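Local coordinates for protein dihydropyrimidinase (Brevibacillus agri, PDB 3SFW) that probably catalyses the reversible hydrolytic ring opening of dihydropyrimidines at a two-zinc centre, at residues T165-K168 and T169-A173. Sequence-based numbering, arbitrary orientation.
Sequences TLFK and TLIRA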
ATOM      1  N   THR A 165      12.344  -2.076  26.354  1.00 13.83           N
ATOM      2  CA  THR A 165      11.255  -2.483  27.231  1.00 13.36           C
ATOM      3  C   THR A 165      10.095  -3.086  26.444  1.00 14.02           C
ATOM      4  O   THR A 165       9.538  -4.127  26.827  1.00 14.24           O
ATOM      5  CB  THR A 165      10.801  -1.319  28.111  1.00 14.96           C
ATOM      6  OG1 THR A 165      11.851  -1.035  29.038  1.00 20.31           O
ATOM      7  CG2 THR A 165       9.566  -1.678  28.884  1.00 13.80           C
ATOM      8  N   LEU A 166       9.727  -2.442  25.347  1.00 11.69           N
ATOM      9  CA  LEU A 166       8.540  -2.894  24.609  1.00 11.47           C
ATOM     10  C   LEU A 166       8.832  -4.239  23.963  1.00 13.31           C
ATOM     11  O   LEU A 166       8.020  -5.163  24.037  1.00 10.98           O
ATOM     12  CB  LEU A 166       8.104  -1.828  23.567  1.00 11.08           C
ATOM     13  CG  LEU A 166       7.020  -2.308  22.577  1.00 11.97           C
ATOM     14  CD1 LEU A 166       5.753  -2.745  23.361  1.00 12.70           C
ATOM     15  CD2 LEU A 166       6.689  -1.173  21.589  1.00 13.35           C
ATOM     16  N   PHE A 167      10.019  -4.423  23.397  1.00 11.10           N
ATOM     17  CA  PHE A 167      10.299  -5.709  22.719  1.00 13.25           C
ATOM     18  C   PHE A 167      10.396  -6.888  23.719  1.00 13.35           C
ATOM     19  O   PHE A 167       9.801  -7.946  23.504  1.00 13.60           O
ATOM     20  CB  PHE A 167      11.608  -5.604  21.932  1.00 13.04           C
ATOM     21  CG  PHE A 167      11.857  -6.774  21.027  1.00 11.55           C
ATOM     22  CD1 PHE A 167      13.076  -7.430  21.068  1.00 14.98           C
ATOM     23  CD2 PHE A 167      10.887  -7.201  20.109  1.00 13.46           C
ATOM     24  CE1 PHE A 167      13.335  -8.513  20.200  1.00 18.52           C
ATOM     25  CE2 PHE A 167      11.122  -8.269  19.249  1.00 13.82           C
ATOM     26  CZ  PHE A 167      12.380  -8.907  19.262  1.00 15.95           C
ATOM     27  N   LYS A 168      11.126  -6.681  24.809  1.00 14.38           N
ATOM     28  CA  LYS A 168      11.191  -7.674  25.888  1.00 11.53           C
ATOM     29  C   LYS A 168       9.812  -8.013  26.455  1.00 13.10           C
ATOM     30  O   LYS A 168       9.518  -9.193  26.711  1.00 13.51           O
ATOM     31  CB  LYS A 168      12.120  -7.163  26.988  1.00 13.49           C
ATOM     32  CG  LYS A 168      13.577  -7.225  26.566  1.00 17.36           C
ATOM     33  CD  LYS A 168      14.452  -6.728  27.727  1.00 18.56           C
ATOM     34  CE  LYS A 168      15.914  -7.040  27.475  1.00 25.17           C
ATOM     35  NZ  LYS A 168      16.714  -6.676  28.705  1.00 28.95           N
ATOM     36  N   THR A 169       8.948  -6.997  26.582  1.00 12.41           N
ATOM     37  CA  THR A 169       7.633  -7.214  27.166  1.00 12.30           C
ATOM     38  C   THR A 169       6.797  -8.049  26.197  1.00 13.86           C
ATOM     39  O   THR A 169       6.092  -8.997  26.605  1.00 11.24           O
ATOM     40  CB  THR A 169       6.942  -5.902  27.488  1.00 11.67           C
ATOM     41  OG1 THR A 169       7.721  -5.192  28.445  1.00 13.26           O
ATOM     42  CG2 THR A 169       5.519  -6.132  28.047  1.00 12.63           C
ATOM     43  N   LEU A 170       6.953  -7.775  24.908  1.00 11.45           N
ATOM     44  CA  LEU A 170       6.204  -8.559  23.874  1.00 10.91           C
ATOM     45  C   LEU A 170       6.649 -10.026  23.838  1.00 12.16           C
ATOM     46  O   LEU A 170       5.806 -10.938  23.773  1.00 13.28           O
ATOM     47  CB  LEU A 170       6.381  -7.942  22.477  1.00 10.46           C
ATOM     48  CG  LEU A 170       5.570  -6.646  22.244  1.00 10.85           C
ATOM     49  CD1 LEU A 170       6.266  -5.823  21.097  1.00 10.29           C
ATOM     50  CD2 LEU A 170       4.091  -6.999  21.888  1.00 11.46           C
ATOM     51  N   ILE A 171       7.956 -10.241  23.984  1.00 11.03           N
ATOM     52  CA  ILE A 171       8.495 -11.609  24.001  1.00 13.23           C
ATOM     53  C   ILE A 171       7.981 -12.362  25.205  1.00 12.83           C
ATOM     54  O   ILE A 171       7.523 -13.501  25.103  1.00 14.10           O
ATOM     55  CB  ILE A 171      10.026 -11.609  23.975  1.00 15.45           C
ATOM     56  CG1 ILE A 171      10.477 -11.140  22.578  1.00 18.22           C
ATOM     57  CG2 ILE A 171      10.582 -13.017  24.205  1.00 15.62           C
ATOM     58  CD1 ILE A 171      11.880 -10.906  22.467  1.00 21.84           C
ATOM     59  N   ARG A 172       8.060 -11.720  26.349  1.00 13.30           N
ATOM     60  CA  ARG A 172       7.592 -12.342  27.592  1.00 13.18           C
ATOM     61  C   ARG A 172       6.088 -12.561  27.550  1.00 13.61           C
ATOM     62  O   ARG A 172       5.585 -13.565  28.051  1.00 13.03           O
ATOM     63  CB  ARG A 172       7.986 -11.457  28.765  1.00 11.52           C
ATOM     64  CG  ARG A 172       7.581 -12.068  30.136  1.00 13.65           C
ATOM     65  CD  ARG A 172       8.236 -13.467  30.340  1.00 16.75           C
ATOM     66  NE  ARG A 172       8.277 -13.827  31.772  1.00 18.83           N
ATOM     67  CZ  ARG A 172       8.257 -15.079  32.261  1.00 18.45           C
ATOM     68  NH1 ARG A 172       8.241 -15.261  33.584  1.00 17.16           N
ATOM     69  NH2 ARG A 172       8.234 -16.142  31.456  1.00 16.53           N
ATOM     70  N   ALA A 173       5.346 -11.568  27.061  1.00 11.96           N
ATOM     71  CA  ALA A 173       3.896 -11.712  26.912  1.00 10.98           C
ATOM     72  C   ALA A 173       3.510 -12.891  26.017  1.00 12.29           C
ATOM     73  O   ALA A 173       2.523 -13.578  26.299  1.00 13.40           O
ATOM     74  CB  ALA A 173       3.259 -10.376  26.367  1.00  9.63           C
TER
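Thr-169 grips the carbonyl oxygen of Thr-165 twice, one helical turn back: its OG1 donates to Thr-165 O at 2.7 Å, and its backbone N donates to that same O at 2.9 Å. The two donors approach from opposite faces of the carbonyl plane, the hydroxyl tilted 33° from it. With OG1 beside its own backbone N (chi1 -62°), the hydroxyl of Thr-169 is folded back against the helix, which satisfies this buried polar group internally. On another side of the helix, the delta methyl CD1 of Ile-171 sits over one face of the Phe-167 ring as a CH-pi contact, 3.8 Å from the ring centroid but shifted toward the rim, where Phe-167 CE1 is 3.6 Å from Ile-171 CD1. Chi1 of -70° swings CG1 of Ile-171 back beside its own N, and the outstretched end then brings CD1 over the ring. Leu-166 and Leu-170 meet at an angle, CD1 to CD1 3.9 Å apart. All these pairs are i to i+4 neighbours on helix 163-176, one of the outer helices of the amidohydrolase TIM barrel. Regular backbone bonds, such as Arg-172 N to Lys-168 O, continue the helix. Leu-166 and Leu-170 face inward onto Val-180 of the parallel barrel strand 180-182 and also touch Leu-227 of helix 214-230. Phe-167 and Ile-171 also reach Val-189 and Tyr-192, respectively, of a second subunit, while keeping contacts with Leu-230 and Ala-231 of their own chain, so the ring-methyl pair lies at a subunit interface. Lys-168 NZ forms a salt bridge with Glu-164, while Arg-172 pairs with Glu-175 and donates from NE to Leu-134 O.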